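Local coordinates for lipoprotein (Burkholderia cenocepacia, PDB 4QHQ) that binds methionine and, as a lipoprotein of the NlpA family, probably delivers it to an ABC transporter for uptake, at residues N36-P41 with N53-Q58; P59-Q64 with Y70-A75; S81-Y86 with E111-L116; A137-I142 with L149-L154. All coordinates share one frame; numbering follows the deposited sequence.

Interaction 1 (N36-P41 with N53-Q58). With MET (methionine), chain B.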
loop_
_atom_site.group_PDB
_atom_site.type_symbol
_atom_site.label_atom_id
_atom_site.label_comp_id
_atom_site.label_asym_id
_atom_site.label_seq_id
_atom_site.Cartn_x
_atom_site.Cartn_y
_atom_site.Cartn_z
ATOM N N ASN A 36 11.940 2.616 -5.615
ATOM C CA ASN A 36 11.524 3.849 -4.975
ATOM C C ASN A 36 10.013 4.023 -4.935
ATOM O O ASN A 36 9.499 4.736 -4.076
ATOM C CB ASN A 36 12.162 5.053 -5.664
ATOM N N ASP A 37 9.308 3.393 -5.871
ATOM C CA ASP A 37 7.850 3.505 -5.915
ATOM C C ASP A 37 7.178 2.209 -6.393
ATOM O O ASP A 37 7.843 1.187 -6.545
ATOM C CB ASP A 37 7.403 4.730 -6.727
ATOM C CG ASP A 37 7.893 4.702 -8.166
ATOM O OD1 ASP A 37 8.023 3.599 -8.748
ATOM O OD2 ASP A 37 8.150 5.792 -8.721
ATOM N N TYR A 38 5.872 2.270 -6.652
ATOM C CA TYR A 38 5.074 1.072 -6.900
ATOM C C TYR A 38 5.167 0.592 -8.333
ATOM O O TYR A 38 4.692 -0.492 -8.642
ATOM C CB TYR A 38 3.587 1.349 -6.644
ATOM C CG TYR A 38 3.180 1.711 -5.232
ATOM C CD1 TYR A 38 3.928 1.308 -4.131
ATOM C CD2 TYR A 38 2.027 2.457 -5.009
ATOM C CE1 TYR A 38 3.530 1.632 -2.834
ATOM C CE2 TYR A 38 1.627 2.784 -3.735
ATOM C CZ TYR A 38 2.377 2.366 -2.657
ATOM O OH TYR A 38 1.946 2.713 -1.402
ATOM N N VAL A 39 5.767 1.405 -9.201
ATOM C CA VAL A 39 5.596 1.261 -10.648
ATOM C C VAL A 39 6.279 0.038 -11.246
ATOM O O VAL A 39 5.726 -0.627 -12.128
ATOM C CB VAL A 39 6.076 2.542 -11.386
ATOM C CG1 VAL A 39 5.961 2.388 -12.893
ATOM C CG2 VAL A 39 5.280 3.754 -10.910
ATOM N N GLN A 40 7.473 -0.273 -10.764
ATOM C CA GLN A 40 8.292 -1.280 -11.442
ATOM C C GLN A 40 8.342 -2.721 -10.929
ATOM O O GLN A 40 8.659 -3.600 -11.726
ATOM C CB GLN A 40 9.735 -0.785 -11.668
ATOM C CG GLN A 40 9.858 0.419 -12.609
ATOM C CD GLN A 40 9.260 0.164 -13.990
ATOM O OE1 GLN A 40 9.293 -0.957 -14.501
ATOM N NE2 GLN A 40 8.712 1.209 -14.599
ATOM N N PRO A 41 8.087 -2.978 -9.627
ATOM C CA PRO A 41 8.366 -4.362 -9.197
ATOM C C PRO A 41 7.603 -5.472 -9.909
ATOM O O PRO A 41 8.191 -6.554 -10.082
ATOM C CB PRO A 41 8.002 -4.351 -7.712
ATOM C CG PRO A 41 8.208 -2.936 -7.293
ATOM C CD PRO A 41 7.761 -2.113 -8.474
ATOM N N ASN A 53 8.130 -10.381 -5.344
ATOM C CA ASN A 53 8.081 -9.034 -4.795
ATOM C C ASN A 53 7.152 -8.969 -3.603
ATOM O O ASN A 53 6.363 -9.879 -3.371
ATOM C CB ASN A 53 7.799 -7.959 -5.865
ATOM C CG ASN A 53 6.426 -8.075 -6.482
ATOM O OD1 ASN A 53 5.435 -8.290 -5.783
ATOM N ND2 ASN A 53 6.345 -7.877 -7.785
ATOM N N SER A 54 7.275 -7.894 -2.835
ATOM C CA SER A 54 6.547 -7.761 -1.577
ATOM C C SER A 54 6.321 -6.287 -1.325
ATOM O O SER A 54 7.098 -5.630 -0.629
ATOM C CB SER A 54 7.367 -8.393 -0.445
ATOM O OG SER A 54 6.718 -8.326 0.819
ATOM N N PHE A 55 5.259 -5.757 -1.927
ATOM C CA PHE A 55 5.013 -4.323 -1.862
ATOM C C PHE A 55 3.552 -3.932 -2.064
ATOM O O PHE A 55 3.235 -2.768 -1.917
ATOM C CB PHE A 55 5.847 -3.585 -2.901
ATOM C CG PHE A 55 5.277 -3.669 -4.284
ATOM C CD1 PHE A 55 5.366 -4.851 -5.014
ATOM C CD2 PHE A 55 4.643 -2.580 -4.855
ATOM C CE1 PHE A 55 4.829 -4.940 -6.285
ATOM C CE2 PHE A 55 4.092 -2.656 -6.119
ATOM C CZ PHE A 55 4.196 -3.833 -6.843
ATOM N N GLN A 56 2.685 -4.866 -2.440
ATOM C CA GLN A 56 1.353 -4.489 -2.911
ATOM C C GLN A 56 0.231 -5.254 -2.246
ATOM O O GLN A 56 0.446 -6.284 -1.619
ATOM C CB GLN A 56 1.267 -4.727 -4.421
ATOM C CG GLN A 56 1.089 -6.195 -4.803
ATOM C CD GLN A 56 1.491 -6.470 -6.234
ATOM O OE1 GLN A 56 0.967 -5.863 -7.169
ATOM N NE2 GLN A 56 2.439 -7.397 -6.414
ATOM N N HIS A 57 -0.986 -4.733 -2.388
ATOM C CA HIS A 57 -2.187 -5.472 -2.000
ATOM C C HIS A 57 -2.848 -6.114 -3.231
ATOM O O HIS A 57 -2.437 -5.864 -4.365
ATOM C CB HIS A 57 -3.149 -4.578 -1.196
ATOM C CG HIS A 57 -3.406 -3.234 -1.807
ATOM N ND1 HIS A 57 -3.985 -3.081 -3.049
ATOM C CD2 HIS A 57 -3.196 -1.987 -1.326
ATOM C CE1 HIS A 57 -4.111 -1.788 -3.311
ATOM N NE2 HIS A 57 -3.655 -1.102 -2.271
ATOM N N GLN A 58 -3.838 -6.970 -3.004
ATOM C CA GLN A 58 -4.494 -7.663 -4.104
ATOM C C GLN A 58 -5.213 -6.744 -5.106
ATOM O O GLN A 58 -5.130 -6.977 -6.316
ATOM C CB GLN A 58 -5.419 -8.781 -3.606
ATOM C CG GLN A 58 -5.907 -9.697 -4.729
ATOM C CD GLN A 58 -4.830 -10.610 -5.271
ATOM O OE1 GLN A 58 -4.174 -11.328 -4.519
ATOM N NE2 GLN A 58 -4.641 -10.584 -6.587
HETATM N N MET B . 1.958 -0.902 1.285
HETATM C CA MET B . 0.947 -0.200 0.491
HETATM C C MET B . -0.366 -0.121 1.237
HETATM O O MET B . -0.750 -1.097 1.871
HETATM C CB MET B . 0.762 -0.920 -0.849
HETATM C CG MET B . -0.249 -0.241 -1.793
HETATM S SD MET B . -0.474 -1.162 -3.330
HETATM C CE MET B . 1.129 -0.957 -4.110
HETATM O OXT MET B . -1.044 0.921 1.238
#
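Phe55 is the hub of the apolar contacts, its ring held between the loop 36-41 and its own strand. Pro41 lies over one face, with CB 4.0 Å from the ring centroid and 28° off the normal, a CH-pi contact in which the rigid proline ring lays a CH2 group on the aromatic face; CB of Gln56 covers the opposite face. CG of Phe55 sits between its backbone N and carbonyl carbon (chi1 78°), and this turns the ring toward the loop, where CD2 lies 4.0 Å from CD1 of Tyr38.

The polar link across the segments is weak: ND2 of Asn53 donates to O of Pro41 at 3.2 Å. The same nitrogen is also hydrogen-bonded to OD1 of Asn42, the residue after Pro41.

CE of the bound methionine stands 3.4 Å above the Tyr38 ring plane, over the centre, while OH of Tyr38 is hydrogen-bonded to Asn174. SD lies over one face of the His57 ring, displaced toward the rim, 3.4 Å from NE2. His57 is itself fixed by Asn110 at NE2 and by the backbone N of Tyr60 at ND1, where it serves as helix N-cap. Flat aromatic faces around a thioether make this the side-chain end of the methionine pocket.

Interaction 2 (P59-Q64 with Y70-A75). With MET (methionine), chain B.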
loop_
_atom_site.group_PDB
_atom_site.type_symbol
_atom_site.label_atom_id
_atom_site.label_comp_id
_atom_site.label_asym_id
_atom_site.label_seq_id
_atom_site.Cartn_x
_atom_site.Cartn_y
_atom_site.Cartn_z
ATOM N N PRO A 59 -5.906 -5.692 -4.629
ATOM C CA PRO A 59 -6.520 -4.787 -5.610
ATOM C C PRO A 59 -5.472 -4.158 -6.534
ATOM O O PRO A 59 -5.725 -4.018 -7.735
ATOM C CB PRO A 59 -7.222 -3.749 -4.726
ATOM C CG PRO A 59 -7.632 -4.562 -3.532
ATOM C CD PRO A 59 -6.420 -5.438 -3.271
ATOM N N TYR A 60 -4.303 -3.828 -6.007
ATOM C CA TYR A 60 -3.247 -3.287 -6.859
ATOM C C TYR A 60 -2.763 -4.329 -7.889
ATOM O O TYR A 60 -2.626 -4.018 -9.074
ATOM C CB TYR A 60 -2.070 -2.776 -6.023
ATOM C CG TYR A 60 -1.046 -2.027 -6.836
ATOM C CD1 TYR A 60 0.036 -2.681 -7.423
ATOM C CD2 TYR A 60 -1.145 -0.662 -6.999
ATOM C CE1 TYR A 60 0.975 -1.975 -8.166
ATOM C CE2 TYR A 60 -0.217 0.053 -7.747
ATOM C CZ TYR A 60 0.847 -0.617 -8.330
ATOM O OH TYR A 60 1.757 0.097 -9.066
ATOM N N LEU A 61 -2.510 -5.554 -7.438
ATOM C CA LEU A 61 -2.075 -6.619 -8.339
ATOM C C LEU A 61 -3.133 -6.865 -9.410
ATOM O O LEU A 61 -2.813 -7.036 -10.588
ATOM C CB LEU A 61 -1.812 -7.894 -7.544
ATOM C CG LEU A 61 -1.356 -9.117 -8.335
ATOM C CD1 LEU A 61 -0.166 -8.755 -9.197
ATOM C CD2 LEU A 61 -1.006 -10.222 -7.354
ATOM N N ASP A 62 -4.403 -6.874 -9.008
ATOM C CA ASP A 62 -5.495 -7.083 -9.966
ATOM C C ASP A 62 -5.514 -5.998 -11.045
ATOM O O ASP A 62 -5.721 -6.286 -12.231
ATOM C CB ASP A 62 -6.854 -7.097 -9.253
ATOM C CG ASP A 62 -7.092 -8.373 -8.464
ATOM O OD1 ASP A 62 -6.319 -9.340 -8.636
ATOM O OD2 ASP A 62 -8.059 -8.400 -7.671
ATOM N N SER A 63 -5.304 -4.754 -10.625
ATOM C CA SER A 63 -5.245 -3.628 -11.552
ATOM C C SER A 63 -4.081 -3.804 -12.520
ATOM O O SER A 63 -4.224 -3.600 -13.722
ATOM C CB SER A 63 -5.085 -2.327 -10.769
ATOM O OG SER A 63 -4.914 -1.226 -11.643
ATOM N N GLN A 64 -2.931 -4.191 -11.985
ATOM C CA GLN A 64 -1.752 -4.421 -12.819
ATOM C C GLN A 64 -1.951 -5.568 -13.820
ATOM O O GLN A 64 -1.507 -5.496 -14.971
ATOM C CB GLN A 64 -0.541 -4.706 -11.940
ATOM C CG GLN A 64 -0.161 -3.557 -11.024
ATOM C CD GLN A 64 1.059 -2.820 -11.526
ATOM O OE1 GLN A 64 2.156 -3.390 -11.604
ATOM N NE2 GLN A 64 0.883 -1.549 -11.873
ATOM N N TYR A 70 -0.019 -9.577 -16.588
ATOM C CA TYR A 70 1.028 -10.282 -15.851
ATOM C C TYR A 70 0.547 -11.630 -15.342
ATOM O O TYR A 70 -0.556 -11.741 -14.806
ATOM C CB TYR A 70 1.469 -9.461 -14.642
ATOM C CG TYR A 70 2.219 -8.189 -14.957
ATOM C CD1 TYR A 70 3.138 -8.141 -15.995
ATOM C CD2 TYR A 70 2.014 -7.037 -14.207
ATOM C CE1 TYR A 70 3.834 -6.983 -16.278
ATOM C CE2 TYR A 70 2.706 -5.876 -14.480
ATOM C CZ TYR A 70 3.617 -5.857 -15.518
ATOM O OH TYR A 70 4.304 -4.699 -15.796
ATOM N N LYS A 71 1.386 -12.649 -15.499
ATOM C CA LYS A 71 1.105 -13.966 -14.936
ATOM C C LYS A 71 1.742 -14.059 -13.552
ATOM O O LYS A 71 2.735 -14.775 -13.351
ATOM C CB LYS A 71 1.625 -15.073 -15.855
ATOM N N ILE A 72 1.153 -13.327 -12.613
ATOM C CA ILE A 72 1.699 -13.141 -11.277
ATOM C C ILE A 72 0.596 -13.379 -10.265
ATOM O O ILE A 72 -0.523 -12.906 -10.444
ATOM C CB ILE A 72 2.236 -11.702 -11.109
ATOM C CG1 ILE A 72 3.516 -11.506 -11.922
ATOM C CG2 ILE A 72 2.470 -11.355 -9.640
ATOM C CD1 ILE A 72 3.951 -10.049 -12.027
ATOM N N VAL A 73 0.914 -14.100 -9.196
ATOM C CA VAL A 73 -0.067 -14.462 -8.186
ATOM C C VAL A 73 0.487 -14.277 -6.790
ATOM O O VAL A 73 1.703 -14.257 -6.580
ATOM C CB VAL A 73 -0.512 -15.926 -8.318
ATOM C CG1 VAL A 73 -1.327 -16.134 -9.591
ATOM C CG2 VAL A 73 0.702 -16.850 -8.283
ATOM N N SER A 74 -0.420 -14.170 -5.828
ATOM C CA SER A 74 -0.036 -14.102 -4.435
ATOM C C SER A 74 0.443 -15.458 -3.941
ATOM O O SER A 74 -0.152 -16.496 -4.240
ATOM C CB SER A 74 -1.221 -13.656 -3.590
ATOM O OG SER A 74 -0.857 -13.621 -2.229
ATOM N N ALA A 75 1.536 -15.438 -3.191
ATOM C CA ALA A 75 2.026 -16.619 -2.506
ATOM C C ALA A 75 1.657 -16.579 -1.024
ATOM O O ALA A 75 1.826 -17.553 -0.311
ATOM C CB ALA A 75 3.530 -16.726 -2.671
HETATM N N MET B . 1.958 -0.902 1.285
HETATM C CA MET B . 0.947 -0.200 0.491
HETATM C C MET B . -0.366 -0.121 1.237
HETATM O O MET B . -0.750 -1.097 1.871
HETATM C CB MET B . 0.762 -0.920 -0.849
HETATM C CG MET B . -0.249 -0.241 -1.793
HETATM S SD MET B . -0.474 -1.162 -3.330
HETATM C CE MET B . 1.129 -0.957 -4.110
HETATM O OXT MET B . -1.044 0.921 1.238
HETATM O O HOH W 1 5.272 -3.038 -12.919
#
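Tyr70 presents its edge to Gln64: OE1 lies near the ring plane, 3.8 Å from CE2, where the slightly positive ring hydrogens suit a carbonyl oxygen. The amide and ring planes are turned 49° against each other, so the two groups do not stack. CB of Gln64 adds an apolar touch beside CD2 of the same ring. The other flat group, Tyr60, looks to the ligand: CE of the bound methionine rests 3.6 Å above one face, displaced toward the rim, and SD is 3.5 Å from CB of Tyr60. With CG opposite its backbone N (chi1 -172°), this ring swings from the helix into the pocket.

The apolar part of the contact is made by branched aliphatic side chains. CD1 of Leu61 meets CG2 of Ile72 at 3.7 Å, and the other methyl, CD2, reaches the strand backbone near O of Ile72. A water weakly connects OE1 of Gln64 with OH of Tyr70, but the firmer partner of that amide oxygen is Asn42.

Helix 59-64 and strand 72-75 run nearly antiparallel, 164° apart with axes 9.6 Å from each other at closest approach. Helix 41-47 packs against Tyr70 and Ile72, strand 199-204 is hydrogen-bonded to strand 72-80, and helix 108-120 touches Tyr60.

Interaction 3 (S81-Y86 with E111-L116). With MET (methionine), chain B.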
loop_
_atom_site.group_PDB
_atom_site.type_symbol
_atom_site.label_atom_id
_atom_site.label_comp_id
_atom_site.label_asym_id
_atom_site.label_seq_id
_atom_site.Cartn_x
_atom_site.Cartn_y
_atom_site.Cartn_z
ATOM N N SER A 81 -2.095 -2.266 6.385
ATOM C CA SER A 81 -1.729 -0.964 6.914
ATOM C C SER A 81 -2.779 0.057 6.516
ATOM O O SER A 81 -2.680 0.656 5.440
ATOM C CB SER A 81 -0.349 -0.544 6.409
ATOM O OG SER A 81 -0.318 -0.506 4.998
ATOM N N PRO A 82 -3.779 0.254 7.377
ATOM C CA PRO A 82 -4.876 1.196 7.108
ATOM C C PRO A 82 -4.377 2.554 6.624
ATOM O O PRO A 82 -3.489 3.157 7.227
ATOM C CB PRO A 82 -5.555 1.320 8.471
ATOM C CG PRO A 82 -5.349 -0.031 9.084
ATOM C CD PRO A 82 -3.934 -0.392 8.690
ATOM N N ILE A 83 -4.939 3.012 5.517
ATOM C CA ILE A 83 -4.488 4.250 4.916
ATOM C C ILE A 83 -5.061 5.432 5.691
ATOM O O ILE A 83 -6.203 5.400 6.173
ATOM C CB ILE A 83 -4.834 4.296 3.411
ATOM C CG1 ILE A 83 -4.024 5.377 2.690
ATOM C CG2 ILE A 83 -6.313 4.410 3.161
ATOM C CD1 ILE A 83 -3.988 5.192 1.172
ATOM N N GLY A 84 -4.245 6.463 5.829
ATOM C CA GLY A 84 -4.657 7.626 6.594
ATOM C C GLY A 84 -4.790 8.890 5.781
ATOM O O GLY A 84 -4.275 8.993 4.647
ATOM N N VAL A 85 -5.485 9.852 6.379
ATOM C CA VAL A 85 -5.570 11.213 5.874
ATOM C C VAL A 85 -4.687 12.067 6.772
ATOM O O VAL A 85 -4.781 11.989 8.013
ATOM C CB VAL A 85 -7.008 11.741 5.960
ATOM C CG1 VAL A 85 -7.092 13.144 5.395
ATOM C CG2 VAL A 85 -7.967 10.829 5.215
ATOM N N TYR A 86 -3.861 12.906 6.144
ATOM C CA TYR A 86 -2.877 13.720 6.847
ATOM C C TYR A 86 -3.068 15.173 6.484
ATOM O O TYR A 86 -3.543 15.494 5.401
ATOM C CB TYR A 86 -1.445 13.290 6.501
ATOM C CG TYR A 86 -1.194 11.859 6.859
ATOM C CD1 TYR A 86 -1.512 10.845 5.977
ATOM C CD2 TYR A 86 -0.706 11.518 8.114
ATOM C CE1 TYR A 86 -1.327 9.516 6.316
ATOM C CE2 TYR A 86 -0.521 10.211 8.468
ATOM C CZ TYR A 86 -0.819 9.211 7.561
ATOM O OH TYR A 86 -0.630 7.902 7.924
ATOM N N GLU A 111 -6.283 5.085 -5.683
ATOM C CA GLU A 111 -7.139 6.246 -5.849
ATOM C C GLU A 111 -8.543 5.859 -5.392
ATOM O O GLU A 111 -9.180 6.576 -4.622
ATOM C CB GLU A 111 -7.181 6.742 -7.298
ATOM C CG GLU A 111 -8.227 7.829 -7.456
ATOM C CD GLU A 111 -8.014 8.759 -8.625
ATOM O OE1 GLU A 111 -7.099 8.572 -9.444
ATOM O OE2 GLU A 111 -8.794 9.729 -8.716
ATOM N N ASN A 112 -9.016 4.713 -5.863
ATOM C CA ASN A 112 -10.312 4.198 -5.462
ATOM C C ASN A 112 -10.401 4.060 -3.947
ATOM O O ASN A 112 -11.374 4.500 -3.320
ATOM C CB ASN A 112 -10.580 2.860 -6.140
ATOM C CG ASN A 112 -11.942 2.306 -5.805
ATOM O OD1 ASN A 112 -12.958 2.871 -6.196
ATOM N ND2 ASN A 112 -11.970 1.187 -5.089
ATOM N N ARG A 113 -9.361 3.485 -3.366
ATOM C CA ARG A 113 -9.269 3.302 -1.933
ATOM C C ARG A 113 -9.375 4.627 -1.178
ATOM O O ARG A 113 -10.108 4.745 -0.182
ATOM C CB ARG A 113 -7.931 2.649 -1.624
ATOM C CG ARG A 113 -7.655 2.419 -0.153
ATOM C CD ARG A 113 -6.271 1.832 -0.024
ATOM N NE ARG A 113 -6.003 1.348 1.320
ATOM C CZ ARG A 113 -4.845 0.830 1.698
ATOM N NH1 ARG A 113 -3.840 0.766 0.825
ATOM N NH2 ARG A 113 -4.685 0.385 2.937
ATOM N N ALA A 114 -8.623 5.623 -1.636
ATOM C CA ALA A 114 -8.646 6.954 -1.018
ATOM C C ALA A 114 -10.019 7.607 -1.099
ATOM O O ALA A 114 -10.475 8.207 -0.133
ATOM C CB ALA A 114 -7.608 7.847 -1.669
ATOM N N LEU A 115 -10.665 7.499 -2.256
ATOM C CA LEU A 115 -11.963 8.130 -2.447
ATOM C C LEU A 115 -13.024 7.439 -1.594
ATOM O O LEU A 115 -13.943 8.090 -1.088
ATOM C CB LEU A 115 -12.347 8.119 -3.928
ATOM C CG LEU A 115 -11.468 9.026 -4.792
ATOM C CD1 LEU A 115 -11.901 8.974 -6.244
ATOM C CD2 LEU A 115 -11.520 10.455 -4.273
ATOM N N LEU A 116 -12.888 6.125 -1.425
ATOM C CA LEU A 116 -13.798 5.387 -0.553
ATOM C C LEU A 116 -13.640 5.829 0.900
ATOM O O LEU A 116 -14.633 5.983 1.615
ATOM C CB LEU A 116 -13.570 3.881 -0.663
ATOM C CG LEU A 116 -14.003 3.221 -1.967
ATOM C CD1 LEU A 116 -13.614 1.750 -1.968
ATOM C CD2 LEU A 116 -15.494 3.376 -2.162
HETATM N N MET B . 1.958 -0.902 1.285
HETATM C CA MET B . 0.947 -0.200 0.491
HETATM C C MET B . -0.366 -0.121 1.237
HETATM O O MET B . -0.750 -1.097 1.871
HETATM C CB MET B . 0.762 -0.920 -0.849
HETATM C CG MET B . -0.249 -0.241 -1.793
HETATM S SD MET B . -0.474 -1.162 -3.330
HETATM C CE MET B . 1.129 -0.957 -4.110
HETATM O OXT MET B . -1.044 0.921 1.238
HETATM O O HOH W 2 -2.812 -1.953 3.533
#
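The backbones stay well apart, the nearest CA atoms being those of Ile83 and Ala114 at 7.7 Å, and Arg113 spans the gap from its helix. Its chain is extended from CG to NE, with CG opposite the backbone N (chi1 178°), which carries the guanidinium past Ile83 to the ligand. Ile83 lies over one face: CB is 3.6 Å above the plane and CG2 is 3.6 Å from NE, an apolar cover that suits the flat pi surface. At the edge, NH1 donates to OXT of the bound methionine at 2.8 Å. NH2 has a salt bridge to Glu191 and a weak, bent bond to O of Ser81 (3.2 Å, 122°). A water accepts from NH2 and from N of Ser81 and probably donates to O of the methionine, so Arg113 reaches this second carboxylate oxygen through the water. Arginine can serve all these partners at once; together they form the carboxylate end of the amino-acid site in this periplasmic-binding-protein fold.

Interaction 4 (A137-I142 with L149-L154)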
loop_
_atom_site.group_PDB
_atom_site.type_symbol
_atom_site.label_atom_id
_atom_site.label_comp_id
_atom_site.label_asym_id
_atom_site.label_seq_id
_atom_site.Cartn_x
_atom_site.Cartn_y
_atom_site.Cartn_z
ATOM N N ALA A 137 -13.051 4.076 -8.786
ATOM C CA ALA A 137 -13.534 5.450 -8.894
ATOM C C ALA A 137 -12.387 6.437 -9.098
ATOM O O ALA A 137 -11.287 6.234 -8.581
ATOM C CB ALA A 137 -14.335 5.824 -7.649
ATOM N N THR A 138 -12.648 7.500 -9.859
ATOM C CA THR A 138 -11.736 8.637 -9.935
ATOM C C THR A 138 -12.487 9.880 -9.484
ATOM O O THR A 138 -13.664 9.800 -9.124
ATOM C CB THR A 138 -11.204 8.891 -11.359
ATOM O OG1 THR A 138 -12.250 9.435 -12.180
ATOM C CG2 THR A 138 -10.666 7.608 -11.969
ATOM N N VAL A 139 -11.817 11.026 -9.509
ATOM C CA VAL A 139 -12.477 12.267 -9.094
ATOM C C VAL A 139 -13.674 12.613 -9.986
ATOM O O VAL A 139 -14.581 13.326 -9.559
ATOM C CB VAL A 139 -11.510 13.471 -9.036
ATOM C CG1 VAL A 139 -10.414 13.234 -8.004
ATOM C CG2 VAL A 139 -10.927 13.768 -10.408
ATOM N N LEU A 140 -13.688 12.094 -11.214
ATOM C CA LEU A 140 -14.793 12.351 -12.140
ATOM C C LEU A 140 -16.052 11.579 -11.759
ATOM O O LEU A 140 -17.117 11.798 -12.338
ATOM C CB LEU A 140 -14.389 12.013 -13.580
ATOM C CG LEU A 140 -13.249 12.852 -14.159
ATOM C CD1 LEU A 140 -12.899 12.401 -15.576
ATOM C CD2 LEU A 140 -13.607 14.333 -14.120
ATOM N N ASP A 141 -15.928 10.683 -10.784
ATOM C CA ASP A 141 -17.051 9.866 -10.332
ATOM C C ASP A 141 -17.693 10.390 -9.048
ATOM O O ASP A 141 -18.587 9.759 -8.487
ATOM C CB ASP A 141 -16.605 8.417 -10.141
ATOM C CG ASP A 141 -16.123 7.790 -11.428
ATOM O OD1 ASP A 141 -16.866 7.859 -12.431
ATOM O OD2 ASP A 141 -14.996 7.236 -11.441
ATOM N N ILE A 142 -17.233 11.544 -8.587
ATOM C CA ILE A 142 -17.814 12.169 -7.408
ATOM C C ILE A 142 -19.185 12.767 -7.743
ATOM O O ILE A 142 -19.303 13.606 -8.638
ATOM C CB ILE A 142 -16.850 13.221 -6.832
ATOM C CG1 ILE A 142 -15.554 12.529 -6.388
ATOM C CG2 ILE A 142 -17.491 13.972 -5.667
ATOM C CD1 ILE A 142 -14.430 13.473 -6.038
ATOM N N LEU A 149 -14.589 20.693 -2.787
ATOM C CA LEU A 149 -13.187 20.340 -2.628
ATOM C C LEU A 149 -12.547 20.178 -3.993
ATOM O O LEU A 149 -13.197 19.725 -4.937
ATOM C CB LEU A 149 -13.057 19.032 -1.850
ATOM C CG LEU A 149 -13.839 18.970 -0.534
ATOM C CD1 LEU A 149 -13.757 17.562 0.037
ATOM C CD2 LEU A 149 -13.334 19.999 0.468
ATOM N N LYS A 150 -11.289 20.592 -4.092
ATOM C CA LYS A 150 -10.499 20.417 -5.301
ATOM C C LYS A 150 -9.518 19.287 -5.049
ATOM O O LYS A 150 -8.551 19.442 -4.307
ATOM C CB LYS A 150 -9.733 21.695 -5.638
ATOM N N ILE A 151 -9.774 18.145 -5.674
ATOM C CA ILE A 151 -8.998 16.949 -5.386
ATOM C C ILE A 151 -7.971 16.640 -6.468
ATOM O O ILE A 151 -8.318 16.271 -7.592
ATOM C CB ILE A 151 -9.920 15.750 -5.139
ATOM C CG1 ILE A 151 -10.915 16.097 -4.026
ATOM C CG2 ILE A 151 -9.102 14.520 -4.765
ATOM C CD1 ILE A 151 -11.889 14.995 -3.688
ATOM N N SER A 152 -6.703 16.823 -6.111
ATOM C CA SER A 152 -5.597 16.519 -6.997
ATOM C C SER A 152 -5.321 15.018 -6.940
ATOM O O SER A 152 -5.396 14.407 -5.866
ATOM C CB SER A 152 -4.340 17.275 -6.563
ATOM O OG SER A 152 -4.402 18.643 -6.930
ATOM N N GLU A 153 -5.015 14.437 -8.097
ATOM C CA GLU A 153 -4.593 13.046 -8.206
ATOM C C GLU A 153 -3.114 13.037 -8.552
ATOM O O GLU A 153 -2.718 13.476 -9.639
ATOM C CB GLU A 153 -5.399 12.358 -9.298
ATOM C CG GLU A 153 -6.895 12.425 -9.060
ATOM C CD GLU A 153 -7.690 12.449 -10.349
ATOM O OE1 GLU A 153 -7.569 13.435 -11.114
ATOM O OE2 GLU A 153 -8.443 11.489 -10.602
ATOM N N LEU A 154 -2.300 12.553 -7.625
ATOM C CA LEU A 154 -0.856 12.623 -7.766
ATOM C C LEU A 154 -0.230 11.253 -7.580
ATOM O O LEU A 154 -0.850 10.344 -7.021
ATOM C CB LEU A 154 -0.270 13.593 -6.738
ATOM C CG LEU A 154 -0.903 14.993 -6.692
ATOM C CD1 LEU A 154 -0.285 15.824 -5.575
ATOM C CD2 LEU A 154 -0.751 15.687 -8.027
#
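Glu153 folds its side chain against Val139, the two side chains meeting head-on from the strand and the turn. From CB, the chain places CG opposite the carbonyl carbon (chi1 -57°), where CG lies 3.8 Å from CG1 of Val139. It then bends at chi2 and brings CD over the two valine methyls, 3.5 Å from CG2. At the tip, OE1 and OE2 both reach CG2 of Val139, each at 3.4 Å, and OE2 also passes CB of Thr138. OE2 comes close to the carboxylate of Glu111 as well, which may favour a shared proton there.

Further along, CG1 of Val139 packs on CG2 of Ile151 at 3.7 Å, and CD1 of Ile142 meets CD1 of Ile151 at 3.8 Å. Compact beta-branched residues fit this shallow seam between a turn and a strand. The turn is braced from within: OG1 of Thr138 accepts from N of Leu140, an ST turn, and OD2 of Asp141 receives the N-H of Thr138 at 2.8 Å in a nearly straight bond (170°).

Strand 150-154 is an outermost strand of its five-stranded sheet, bonded to strand 101-105. The short 3-10 segment 139-141 lies against it, while Ala137 is tied to Asn112 of helix 108-120 and Ile142 touches strand 125-126.

Interactions 1, 2 and 3 meet at the methionine, while interaction 4 lies apart from it. The residue ranges 36-41/53-58 and 59-64/70-75 are centred about 10 Å apart and are joined by a probable hydrogen bond, O of Tyr38 to OH of Tyr60 at 3.0 Å; between them they line the thioether end of the pocket. Interaction 3 takes the carboxylate instead, its centre about 17 Å from that of interaction 1, and the two touch where CD2 of His57 meets NH1 of Arg113 at 3.6 Å. Helix 108-120 then leads outward: Asn112 OD1 holds Ala137 N at 2.9 Å, linking interaction 3 to interaction 4, whose centre is about 13 Å away.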